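Local coordinates for protein chinitase A (Streptomyces coelicolor, PDB 3EBV) that probably hydrolyses internal glycosidic bonds of chitin, as a family 18 endochitinase of which the TIM-barrel glycosyl hydrolase domain is present here, at residues K4-G9 against D264-M269; F100-Y105 against S137-P142; Y128-L133 against F163-N168; M144-A149 against K170-V175. All blocks are in the same frame, centred on the assembly; numbering follows the deposited sequence.

How the contacts relate
Starting at the N terminus, the first strand of the barrel waits for the last: contact 1 pairs K4-G9 with D264-M269 and closes a loop of more than 250 residues, within which the other three contacts nest. Contact 2 then joins the outer helices 94-111 and 126-140. Contact 3 starts from this second helix and reaches helix 161-168, so contacts 2 and 3 share helix 126-140 and cross along the chain. Contact 4 follows contact 2 in series and crosses contact 3, tying strand 145-148 to the approach to strand 175-179. L133 packs on L146 where contacts 3 and 4 meet, and R266 brings contact 1 against V175 of contact 4.

Contact 1 of 4, residues K4-G9 against D264-M269; sequences KHAVTG and DLRGAM
R266 lies along the flank of K4-A6 and can be followed outward atom by atom. Its CB rests on V175 of strand 175-179. CG, anti to the backbone N (chi1 179°), comes alongside A6 CB at 4.1 Å. Bends at chi2 and chi3 then fold the chain back, and CD settles 3.4 Å from K4 O. Beyond it NE donates to S217 O, NH1 passes 3.8 Å from K4 CA and is hydrogen-bonded to L3 O, and NH2 makes a weak bond to T174 O. A long, flexible, many-donor side chain suits a place where several loop carbonyls converge. The backbones meanwhile run parallel, with strand axes 7° apart: A6 N donates to R266 O (2.9 Å), A268 N to A6 O (3.1 Å) and T8 N to A268 O (2.9 Å). This pairing of first and last strands closes the TIM barrel of the family 18 hydrolase. V7 and A268 turn to one face, against helix 282-292, where small apolar groups fit; T8 and M269, a selenomethionine, turn to the other, toward N177. Lacking a CB, G267 lets A6 O come 3.3 Å from its CA. Water bridges T8 OG1 to A268 O, and a second water bridges K4 O to D264 O. At the exposed end K4 NZ and D264 OD1 form a long salt bridge of 3.7 Å.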
loop_
_atom_site.group_PDB
_atom_site.type_symbol
_atom_site.label_atom_id
_atom_site.label_comp_id
_atom_site.label_asym_id
_atom_site.label_seq_id
_atom_site.Cartn_x
_atom_site.Cartn_y
_atom_site.Cartn_z
ATOM N N LYS A 4 11.277 -4.180 -8.561
ATOM C CA LYS A 4 11.824 -2.847 -8.923
ATOM C C LYS A 4 10.795 -1.861 -9.516
ATOM O O LYS A 4 10.713 -0.680 -9.110
ATOM C CB LYS A 4 13.005 -2.997 -9.880
ATOM C CG LYS A 4 13.604 -1.665 -10.361
ATOM C CD LYS A 4 14.682 -1.892 -11.440
ATOM C CE LYS A 4 15.178 -0.570 -12.038
ATOM N NZ LYS A 4 15.921 0.263 -11.031
ATOM N N HIS A 5 10.057 -2.288 -10.523
ATOM C CA HIS A 5 8.820 -1.561 -10.821
ATOM C C HIS A 5 7.663 -2.466 -10.510
ATOM O O HIS A 5 7.450 -3.488 -11.175
ATOM C CB HIS A 5 8.739 -1.057 -12.239
ATOM C CG HIS A 5 9.575 0.165 -12.478
ATOM N ND1 HIS A 5 10.674 0.167 -13.306
ATOM C CD2 HIS A 5 9.491 1.417 -11.953
ATOM C CE1 HIS A 5 11.216 1.374 -13.313
ATOM N NE2 HIS A 5 10.506 2.158 -12.511
ATOM N N ALA A 6 6.910 -2.051 -9.511
ATOM C CA ALA A 6 5.965 -2.930 -8.820
ATOM C C ALA A 6 4.549 -2.398 -8.896
ATOM O O ALA A 6 4.290 -1.178 -8.881
ATOM C CB ALA A 6 6.343 -3.050 -7.365
ATOM N N VAL A 7 3.613 -3.361 -8.885
ATOM C CA VAL A 7 2.191 -3.079 -8.660
ATOM C C VAL A 7 1.836 -3.775 -7.357
ATOM O O VAL A 7 2.076 -5.003 -7.224
ATOM C CB VAL A 7 1.286 -3.619 -9.795
ATOM C CG1 VAL A 7 -0.185 -3.295 -9.468
ATOM C CG2 VAL A 7 1.672 -2.965 -11.139
ATOM N N THR A 8 1.312 -3.023 -6.388
ATOM C CA THR A 8 0.825 -3.609 -5.108
ATOM C C THR A 8 -0.679 -3.741 -5.207
ATOM O O THR A 8 -1.362 -2.821 -5.684
ATOM C CB THR A 8 1.177 -2.681 -3.910
ATOM O OG1 THR A 8 2.600 -2.531 -3.822
ATOM C CG2 THR A 8 0.657 -3.202 -2.581
ATOM N N GLY A 9 -1.211 -4.881 -4.768
ATOM C CA GLY A 9 -2.681 -5.026 -4.697
ATOM C C GLY A 9 -3.134 -5.540 -3.362
ATOM O O GLY A 9 -2.466 -6.403 -2.782
ATOM N N ASP A 264 13.026 6.028 -11.665
ATOM C CA ASP A 264 12.948 4.856 -10.748
ATOM C C ASP A 264 11.699 4.852 -9.869
ATOM O O ASP A 264 11.626 4.095 -8.898
ATOM C CB ASP A 264 14.199 4.735 -9.874
ATOM C CG ASP A 264 15.432 4.362 -10.679
ATOM O OD1 ASP A 264 15.296 3.855 -11.823
ATOM O OD2 ASP A 264 16.539 4.605 -10.159
ATOM N N LEU A 265 10.722 5.682 -10.218
ATOM C CA LEU A 265 9.414 5.677 -9.502
ATOM C C LEU A 265 8.945 4.229 -9.345
ATOM O O LEU A 265 8.950 3.464 -10.331
ATOM C CB LEU A 265 8.378 6.474 -10.308
ATOM C CG LEU A 265 7.105 6.734 -9.532
ATOM C CD1 LEU A 265 7.309 7.794 -8.456
ATOM C CD2 LEU A 265 6.022 7.162 -10.492
ATOM N N ARG A 266 8.510 3.857 -8.135
ATOM C CA ARG A 266 8.254 2.414 -7.914
ATOM C C ARG A 266 7.162 1.864 -8.829
ATOM O O ARG A 266 7.315 0.826 -9.467
ATOM C CB ARG A 266 7.871 2.142 -6.457
ATOM C CG ARG A 266 7.565 0.647 -6.170
ATOM C CD ARG A 266 8.790 -0.214 -6.326
ATOM N NE ARG A 266 9.663 0.083 -5.211
ATOM C CZ ARG A 266 10.590 -0.740 -4.750
ATOM N NH1 ARG A 266 10.812 -1.901 -5.350
ATOM N NH2 ARG A 266 11.319 -0.359 -3.705
ATOM N N GLY A 267 6.007 2.533 -8.859
ATOM C CA GLY A 267 4.862 1.997 -9.595
ATOM C C GLY A 267 3.544 2.449 -9.019
ATOM O O GLY A 267 3.360 3.632 -8.688
ATOM N N ALA A 268 2.635 1.474 -8.869
ATOM C CA ALA A 268 1.249 1.793 -8.529
ATOM C C ALA A 268 0.712 0.782 -7.558
ATOM O O ALA A 268 1.338 -0.249 -7.293
ATOM C CB ALA A 268 0.357 1.868 -9.805
HETATM N N MSE A 269 -0.453 1.115 -7.011
HETATM C CA MSE A 269 -1.105 0.245 -6.009
HETATM C C MSE A 269 -2.606 0.335 -6.255
HETATM O O MSE A 269 -3.112 1.366 -6.724
HETATM C CB MSE A 269 -0.782 0.746 -4.590
HETATM C CG MSE A 269 -1.560 0.013 -3.478
HETATM SE SE MSE A 269 -3.350 0.856 -3.152
HETATM C CE MSE A 269 -2.858 2.116 -1.735
HETATM O O HOH W 1 12.011 1.437 -8.269
HETATM O O HOH W 2 3.545 -0.436 -5.334
#

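Contact 2 of 4, residues F100-Y105 against S137-P142; sequences FANSVY and SAKAGP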
loop_
_atom_site.group_PDB
_atom_site.type_symbol
_atom_site.label_atom_id
_atom_site.label_comp_id
_atom_site.label_asym_id
_atom_site.label_seq_id
_atom_site.Cartn_x
_atom_site.Cartn_y
_atom_site.Cartn_z
ATOM N N PHE A 100 3.399 -4.486 19.145
ATOM C CA PHE A 100 3.212 -4.481 17.701
ATOM C C PHE A 100 4.299 -5.276 17.009
ATOM O O PHE A 100 4.040 -6.136 16.187
ATOM C CB PHE A 100 3.270 -3.021 17.206
ATOM C CG PHE A 100 3.001 -2.864 15.722
ATOM C CD1 PHE A 100 1.673 -2.817 15.250
ATOM C CD2 PHE A 100 4.055 -2.766 14.814
ATOM C CE1 PHE A 100 1.444 -2.628 13.847
ATOM C CE2 PHE A 100 3.801 -2.594 13.424
ATOM C CZ PHE A 100 2.510 -2.547 12.964
ATOM N N ALA A 101 5.569 -4.981 17.319
ATOM C CA ALA A 101 6.672 -5.697 16.687
ATOM C C ALA A 101 6.599 -7.205 16.953
ATOM O O ALA A 101 6.784 -8.011 16.042
ATOM C CB ALA A 101 8.034 -5.150 17.161
ATOM N N ASN A 102 6.350 -7.568 18.218
ATOM C CA ASN A 102 6.258 -8.998 18.573
ATOM C C ASN A 102 5.139 -9.720 17.825
ATOM O O ASN A 102 5.342 -10.819 17.284
ATOM C CB ASN A 102 6.049 -9.162 20.083
ATOM C CG ASN A 102 7.333 -8.931 20.884
ATOM O OD1 ASN A 102 8.425 -8.997 20.342
ATOM N ND2 ASN A 102 7.183 -8.660 22.180
ATOM N N SER A 103 3.961 -9.100 17.807
ATOM C CA SER A 103 2.789 -9.762 17.227
ATOM C C SER A 103 2.854 -9.788 15.703
ATOM O O SER A 103 2.517 -10.781 15.083
ATOM C CB SER A 103 1.499 -9.154 17.741
ATOM O OG SER A 103 1.403 -7.785 17.368
ATOM N N VAL A 104 3.285 -8.681 15.080
ATOM C CA VAL A 104 3.452 -8.715 13.639
ATOM C C VAL A 104 4.470 -9.774 13.205
ATOM O O VAL A 104 4.243 -10.516 12.235
ATOM C CB VAL A 104 3.820 -7.288 13.057
ATOM C CG1 VAL A 104 4.208 -7.383 11.568
ATOM C CG2 VAL A 104 2.648 -6.343 13.280
ATOM N N TYR A 105 5.596 -9.873 13.924
ATOM C CA TYR A 105 6.595 -10.861 13.547
ATOM C C TYR A 105 6.049 -12.304 13.745
ATOM O O TYR A 105 6.293 -13.154 12.905
ATOM C CB TYR A 105 7.870 -10.634 14.348
ATOM C CG TYR A 105 8.978 -11.526 13.884
ATOM C CD1 TYR A 105 9.521 -11.410 12.600
ATOM C CD2 TYR A 105 9.506 -12.501 14.735
ATOM C CE1 TYR A 105 10.548 -12.225 12.189
ATOM C CE2 TYR A 105 10.530 -13.319 14.322
ATOM C CZ TYR A 105 11.048 -13.184 13.068
ATOM O OH TYR A 105 12.080 -14.008 12.662
ATOM N N SER A 137 12.011 -4.661 12.452
ATOM C CA SER A 137 13.122 -4.851 11.536
ATOM C C SER A 137 14.280 -5.682 12.160
ATOM O O SER A 137 14.907 -6.489 11.472
ATOM C CB SER A 137 13.645 -3.458 11.071
ATOM O OG SER A 137 14.743 -3.536 10.183
ATOM N N ALA A 138 14.540 -5.428 13.447
ATOM C CA ALA A 138 15.603 -6.188 14.165
ATOM C C ALA A 138 15.265 -7.691 14.152
ATOM O O ALA A 138 16.173 -8.531 14.026
ATOM C CB ALA A 138 15.773 -5.657 15.571
ATOM N N LYS A 139 13.982 -8.033 14.250
ATOM C CA LYS A 139 13.555 -9.453 14.210
ATOM C C LYS A 139 13.587 -10.069 12.812
ATOM O O LYS A 139 13.998 -11.231 12.627
ATOM C CB LYS A 139 12.167 -9.635 14.819
ATOM C CG LYS A 139 12.025 -9.126 16.227
ATOM C CD LYS A 139 10.561 -9.145 16.668
ATOM C CE LYS A 139 10.382 -8.451 17.985
ATOM N NZ LYS A 139 11.054 -9.259 19.058
ATOM N N ALA A 140 13.102 -9.309 11.822
ATOM C CA ALA A 140 12.879 -9.854 10.501
ATOM C C ALA A 140 14.071 -9.693 9.546
ATOM O O ALA A 140 14.188 -10.432 8.550
ATOM C CB ALA A 140 11.598 -9.222 9.896
ATOM N N GLY A 141 14.959 -8.738 9.825
ATOM C CA GLY A 141 16.131 -8.552 8.988
ATOM C C GLY A 141 15.945 -7.616 7.794
ATOM O O GLY A 141 14.831 -7.137 7.537
ATOM N N PRO A 142 17.028 -7.362 7.044
ATOM C CA PRO A 142 16.989 -6.369 5.967
ATOM C C PRO A 142 16.189 -6.750 4.722
ATOM O O PRO A 142 15.972 -5.888 3.860
ATOM C CB PRO A 142 18.466 -6.165 5.613
ATOM C CG PRO A 142 19.139 -7.472 5.979
ATOM C CD PRO A 142 18.377 -7.978 7.199
#
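K139 NZ donates to N102 OD1 at 2.9 Å, approaching almost straight down the amide C=O, with a C=O...N angle of 178°. The bond bridges helices 94-111 and 126-140, two neighbours in the outer helical layer of the (beta/alpha)8 barrel, at a surface position where a long lysine can span the gap with its charged end among solvent-exposed residues. On the way, the K139 chain lies across Y105. CB stands over the centre of the ring, 3.7 Å from the centroid and 7° off its normal, a CH-pi contact; farther out, CD passes 3.9 Å from Y105 CB. The chain stays extended until chi4, whose turn of -68° delivers NZ to the amide, while CE passes A101 CB at 4.1 Å. Tyrosine suits this seam because its broad ring can carry aliphatic carbons on a face while its hydroxyl reaches outward. Alanines keep the inner side slim: A101 also packs on A135 of the opposing helix. At the ring's CE1 the touch is apolar, 3.9 Å from A140 CB.

Contact 3 of 4, residues Y128-L133 against F163-N168; sequences YMTQAL and FQTALN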
loop_
_atom_site.group_PDB
_atom_site.type_symbol
_atom_site.label_atom_id
_atom_site.label_comp_id
_atom_site.label_asym_id
_atom_site.label_seq_id
_atom_site.Cartn_x
_atom_site.Cartn_y
_atom_site.Cartn_z
ATOM N N TYR A 128 6.315 6.507 18.335
ATOM C CA TYR A 128 6.179 5.086 18.744
ATOM C C TYR A 128 6.124 4.127 17.553
ATOM O O TYR A 128 6.621 3.009 17.624
ATOM C CB TYR A 128 5.063 4.879 19.797
ATOM C CG TYR A 128 5.458 5.693 21.005
ATOM C CD1 TYR A 128 6.501 5.247 21.806
ATOM C CD2 TYR A 128 4.913 6.946 21.256
ATOM C CE1 TYR A 128 6.938 6.016 22.862
ATOM C CE2 TYR A 128 5.365 7.744 22.334
ATOM C CZ TYR A 128 6.405 7.237 23.110
ATOM O OH TYR A 128 6.925 7.980 24.151
HETATM N N MSE A 129 5.592 4.603 16.421
HETATM C CA MSE A 129 5.645 3.733 15.257
HETATM C C MSE A 129 7.084 3.549 14.728
HETATM O O MSE A 129 7.464 2.478 14.223
HETATM C CB MSE A 129 4.747 4.263 14.116
HETATM C CG MSE A 129 4.692 3.323 12.876
HETATM SE SE MSE A 129 4.158 1.431 13.275
HETATM C CE MSE A 129 2.206 1.694 13.462
ATOM N N THR A 130 7.935 4.593 14.840
ATOM C CA THR A 130 9.333 4.431 14.429
ATOM C C THR A 130 10.005 3.381 15.346
ATOM O O THR A 130 10.667 2.477 14.852
ATOM C CB THR A 130 10.108 5.789 14.488
ATOM O OG1 THR A 130 9.482 6.720 13.560
ATOM C CG2 THR A 130 11.575 5.591 14.115
ATOM N N GLN A 131 9.760 3.511 16.651
ATOM C CA GLN A 131 10.339 2.534 17.582
ATOM C C GLN A 131 9.846 1.124 17.245
ATOM O O GLN A 131 10.649 0.178 17.187
ATOM C CB GLN A 131 9.923 2.895 18.980
ATOM C CG GLN A 131 10.464 1.879 20.047
ATOM C CD GLN A 131 10.048 2.235 21.457
ATOM O OE1 GLN A 131 9.757 3.392 21.799
ATOM N NE2 GLN A 131 10.041 1.197 22.330
ATOM N N ALA A 132 8.537 1.010 16.985
ATOM C CA ALA A 132 7.936 -0.306 16.667
ATOM C C ALA A 132 8.556 -0.921 15.411
ATOM O O ALA A 132 8.890 -2.112 15.355
ATOM C CB ALA A 132 6.428 -0.188 16.523
ATOM N N LEU A 133 8.705 -0.094 14.378
ATOM C CA LEU A 133 9.242 -0.602 13.126
ATOM C C LEU A 133 10.732 -1.020 13.240
ATOM O O LEU A 133 11.164 -1.973 12.580
ATOM C CB LEU A 133 9.037 0.408 11.958
ATOM C CG LEU A 133 7.559 0.550 11.559
ATOM C CD1 LEU A 133 7.459 1.705 10.528
ATOM C CD2 LEU A 133 6.967 -0.740 10.994
ATOM N N PHE A 163 4.572 10.762 7.133
ATOM C CA PHE A 163 5.709 11.240 6.392
ATOM C C PHE A 163 6.953 11.210 7.314
ATOM O O PHE A 163 8.013 10.733 6.893
ATOM C CB PHE A 163 5.420 12.650 5.823
ATOM C CG PHE A 163 6.180 12.976 4.557
ATOM C CD1 PHE A 163 5.550 13.729 3.532
ATOM C CD2 PHE A 163 7.486 12.550 4.352
ATOM C CE1 PHE A 163 6.281 14.058 2.336
ATOM C CE2 PHE A 163 8.219 12.874 3.158
ATOM C CZ PHE A 163 7.577 13.645 2.160
ATOM N N GLN A 164 6.786 11.695 8.548
ATOM C CA GLN A 164 7.921 11.712 9.497
ATOM C C GLN A 164 8.409 10.284 9.745
ATOM O O GLN A 164 9.602 10.031 9.763
ATOM C CB GLN A 164 7.499 12.323 10.816
ATOM C CG GLN A 164 8.678 12.521 11.778
ATOM C CD GLN A 164 9.763 13.383 11.212
ATOM O OE1 GLN A 164 10.863 12.884 10.822
ATOM N NE2 GLN A 164 9.474 14.696 11.126
ATOM N N THR A 165 7.450 9.358 9.899
ATOM C CA THR A 165 7.799 7.950 10.137
ATOM C C THR A 165 8.554 7.392 8.958
ATOM O O THR A 165 9.616 6.763 9.084
ATOM C CB THR A 165 6.563 7.102 10.464
ATOM O OG1 THR A 165 5.871 7.683 11.573
ATOM C CG2 THR A 165 6.953 5.624 10.808
ATOM N N ALA A 166 7.994 7.607 7.750
ATOM C CA ALA A 166 8.623 7.127 6.538
ATOM C C ALA A 166 10.087 7.610 6.411
ATOM O O ALA A 166 11.006 6.828 6.092
ATOM C CB ALA A 166 7.780 7.578 5.328
ATOM N N LEU A 167 10.313 8.910 6.684
ATOM C CA LEU A 167 11.672 9.448 6.643
ATOM C C LEU A 167 12.555 8.798 7.731
ATOM O O LEU A 167 13.716 8.456 7.439
ATOM C CB LEU A 167 11.644 10.964 6.809
ATOM C CG LEU A 167 11.055 11.704 5.577
ATOM C CD1 LEU A 167 10.778 13.147 6.003
ATOM C CD2 LEU A 167 12.008 11.595 4.356
ATOM N N ASN A 168 11.980 8.599 8.923
ATOM C CA ASN A 168 12.790 8.044 10.034
ATOM C C ASN A 168 13.264 6.660 9.680
ATOM O O ASN A 168 14.362 6.253 10.092
ATOM C CB ASN A 168 11.948 7.963 11.297
ATOM C CG ASN A 168 11.670 9.323 11.924
ATOM O OD1 ASN A 168 12.257 10.357 11.509
ATOM N ND2 ASN A 168 10.800 9.344 12.940
#
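T165 pushes its methyl group between M129, T130 and L133, and this one methyl takes part in three of the four residue pairs that touch across the helices. With OG1 beside the backbone N (chi1 -55°), CG2 stands anti to that N and points across the gap, while OG1 bonds G161 O in its own helix. CG2 lies 3.8 Å from M129 CG and 4.0 Å from L133 CD1. The L133 side chain meets T165 at about a right angle, whereas M129 slants past it and then bends at chi2 and chi3 toward F100 of the preceding helix 94-111. T165 also touches P126, so its neighbours on helix 126-140 (P126, M129, T130, L133) fall at i, i+3, i+4 and i+7, the hole of a knobs-into-holes contact. Beside this methyl contact T130 and N168 also cross at about a right angle: N168 CB comes 3.7 Å from T130 CG2 and 3.6 Å from T130 OG1. The T130 hydroxyl has its hydrogen bond with P126 O, one turn back. Threonine fits both positions, since its hydroxyl can be satisfied within the helix and its methyl is small enough for close approach. The axes pass 9.4 Å apart and cross at -33°. Beneath the seam L133 packs on L146 and T165 on M148, both from strand 145-148, so two successive outer helices straddle the strand between them, as in the alpha layer of a TIM barrel.

Contact 4 of 4, residues M144-A149 against K170-V175; sequences MILTMA and KDILTV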
loop_
_atom_site.group_PDB
_atom_site.type_symbol
_atom_site.label_atom_id
_atom_site.label_comp_id
_atom_site.label_asym_id
_atom_site.label_seq_id
_atom_site.Cartn_x
_atom_site.Cartn_y
_atom_site.Cartn_z
HETATM N N MSE A 144 13.123 -7.653 4.841
HETATM C CA MSE A 144 11.690 -7.434 5.142
HETATM C C MSE A 144 11.096 -6.389 4.184
HETATM O O MSE A 144 11.710 -5.357 3.901
HETATM C CB MSE A 144 11.469 -6.975 6.577
HETATM C CG MSE A 144 9.990 -6.983 6.959
HETATM SE SE MSE A 144 9.657 -6.346 8.727
HETATM C CE MSE A 144 10.134 -4.452 8.444
ATOM N N ILE A 145 9.921 -6.702 3.660
ATOM C CA ILE A 145 9.156 -5.722 2.875
ATOM C C ILE A 145 8.394 -4.847 3.851
ATOM O O ILE A 145 7.689 -5.336 4.760
ATOM C CB ILE A 145 8.171 -6.434 1.932
ATOM C CG1 ILE A 145 8.920 -7.342 0.935
ATOM C CG2 ILE A 145 7.239 -5.408 1.212
ATOM C CD1 ILE A 145 9.889 -6.626 -0.026
ATOM N N LEU A 146 8.491 -3.514 3.638
ATOM C CA LEU A 146 7.797 -2.576 4.523
ATOM C C LEU A 146 7.119 -1.553 3.606
ATOM O O LEU A 146 7.810 -0.798 2.889
ATOM C CB LEU A 146 8.781 -1.855 5.474
ATOM C CG LEU A 146 8.152 -0.687 6.268
ATOM C CD1 LEU A 146 6.955 -1.087 7.128
ATOM C CD2 LEU A 146 9.312 -0.084 7.120
ATOM N N THR A 147 5.788 -1.559 3.620
ATOM C CA THR A 147 5.054 -0.550 2.843
ATOM C C THR A 147 4.169 0.254 3.782
ATOM O O THR A 147 3.887 -0.161 4.901
ATOM C CB THR A 147 4.189 -1.230 1.710
ATOM O OG1 THR A 147 3.126 -2.000 2.298
ATOM C CG2 THR A 147 5.032 -2.153 0.838
HETATM N N MSE A 148 3.675 1.411 3.305
HETATM C CA MSE A 148 2.739 2.228 4.076
HETATM C C MSE A 148 1.718 2.762 3.099
HETATM O O MSE A 148 2.084 3.025 1.939
HETATM C CB MSE A 148 3.446 3.406 4.745
HETATM C CG MSE A 148 4.666 2.944 5.587
HETATM SE SE MSE A 148 5.503 4.494 6.481
HETATM C CE MSE A 148 4.482 4.407 8.148
ATOM N N ALA A 149 0.487 2.916 3.581
ATOM C CA ALA A 149 -0.620 3.393 2.731
ATOM C C ALA A 149 -1.309 4.586 3.420
ATOM O O ALA A 149 -2.482 4.542 3.807
ATOM C CB ALA A 149 -1.635 2.255 2.468
ATOM N N LYS A 170 13.603 5.419 6.466
ATOM C CA LYS A 170 13.831 5.386 5.028
ATOM C C LYS A 170 14.716 4.238 4.563
ATOM O O LYS A 170 14.508 3.649 3.506
ATOM C CB LYS A 170 14.414 6.736 4.580
ATOM C CG LYS A 170 14.701 6.802 3.110
ATOM C CD LYS A 170 15.235 8.161 2.698
ATOM C CE LYS A 170 15.324 8.250 1.160
ATOM N NZ LYS A 170 16.153 9.456 0.722
ATOM N N ASP A 171 15.730 3.910 5.375
ATOM C CA ASP A 171 16.672 2.848 4.976
ATOM C C ASP A 171 16.076 1.424 5.020
ATOM O O ASP A 171 16.709 0.495 4.491
ATOM C CB ASP A 171 17.885 2.905 5.899
ATOM C CG ASP A 171 17.467 2.852 7.348
ATOM O OD1 ASP A 171 16.880 3.839 7.835
ATOM O OD2 ASP A 171 17.675 1.835 7.996
ATOM N N ILE A 172 14.875 1.258 5.593
ATOM C CA ILE A 172 14.212 -0.062 5.608
ATOM C C ILE A 172 12.840 -0.045 4.907
ATOM O O ILE A 172 12.126 -1.059 4.890
ATOM C CB ILE A 172 14.030 -0.633 7.041
ATOM C CG1 ILE A 172 13.291 0.325 7.958
ATOM C CG2 ILE A 172 15.418 -1.012 7.624
ATOM C CD1 ILE A 172 12.822 -0.339 9.284
ATOM N N LEU A 173 12.482 1.114 4.331
ATOM C CA LEU A 173 11.178 1.323 3.712
ATOM C C LEU A 173 11.197 0.873 2.248
ATOM O O LEU A 173 12.063 1.321 1.453
ATOM C CB LEU A 173 10.862 2.806 3.783
ATOM C CG LEU A 173 9.630 3.282 3.043
ATOM C CD1 LEU A 173 8.317 2.775 3.692
ATOM C CD2 LEU A 173 9.676 4.846 3.095
ATOM N N THR A 174 10.234 0.022 1.867
ATOM C CA THR A 174 10.104 -0.389 0.467
ATOM C C THR A 174 9.380 0.692 -0.363
ATOM O O THR A 174 9.981 1.279 -1.280
ATOM C CB THR A 174 9.360 -1.731 0.344
ATOM O OG1 THR A 174 10.010 -2.685 1.234
ATOM C CG2 THR A 174 9.403 -2.230 -1.085
ATOM N N VAL A 175 8.114 0.968 -0.001
ATOM C CA VAL A 175 7.357 1.957 -0.780
ATOM C C VAL A 175 6.207 2.502 0.026
ATOM O O VAL A 175 5.570 1.790 0.822
ATOM C CB VAL A 175 6.865 1.355 -2.132
ATOM C CG1 VAL A 175 5.990 0.104 -1.928
ATOM C CG2 VAL A 175 6.131 2.376 -2.973
HETATM O O HOH W 3 13.006 -3.573 5.485
#
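T174 and L146 meet at the tight centre of this contact, where strand 145-148 receives the chain returning from helix 161-168, one beta-alpha-beta unit of the TIM barrel. T174 OG1 lies beside its own backbone N (chi1 -52°), from where it accepts a hydrogen bond from L146 N at 3.0 Å with a nearly straight N-H...O angle of 172°; a threonine hydroxyl thus fills the place of a main-chain acceptor. L146 O is gripped twice, by T174 N at 2.8 Å and weakly by V175 N. Regular parallel pairing follows, with M148 N donating to V175 O (3.1 Å). T147 and V175 lie side by side on one face, their CG2 and CG1 methyls 3.7 Å apart, while T147 OG1 bonds D117 of the family's DxxDxDxE signature. L173 turns instead toward the helix layer: its CD1 sits 4.1 Å from M148 CG, and the residue also packs on A166, an apolar setting that suits leucine. Packing is looser toward partly exposed I172, which touches L146 CD2 through its CG1 at 4.1 Å. There the backbones have drawn apart, and a water donates to both M144 O and I172 O, 2.7 Å from each.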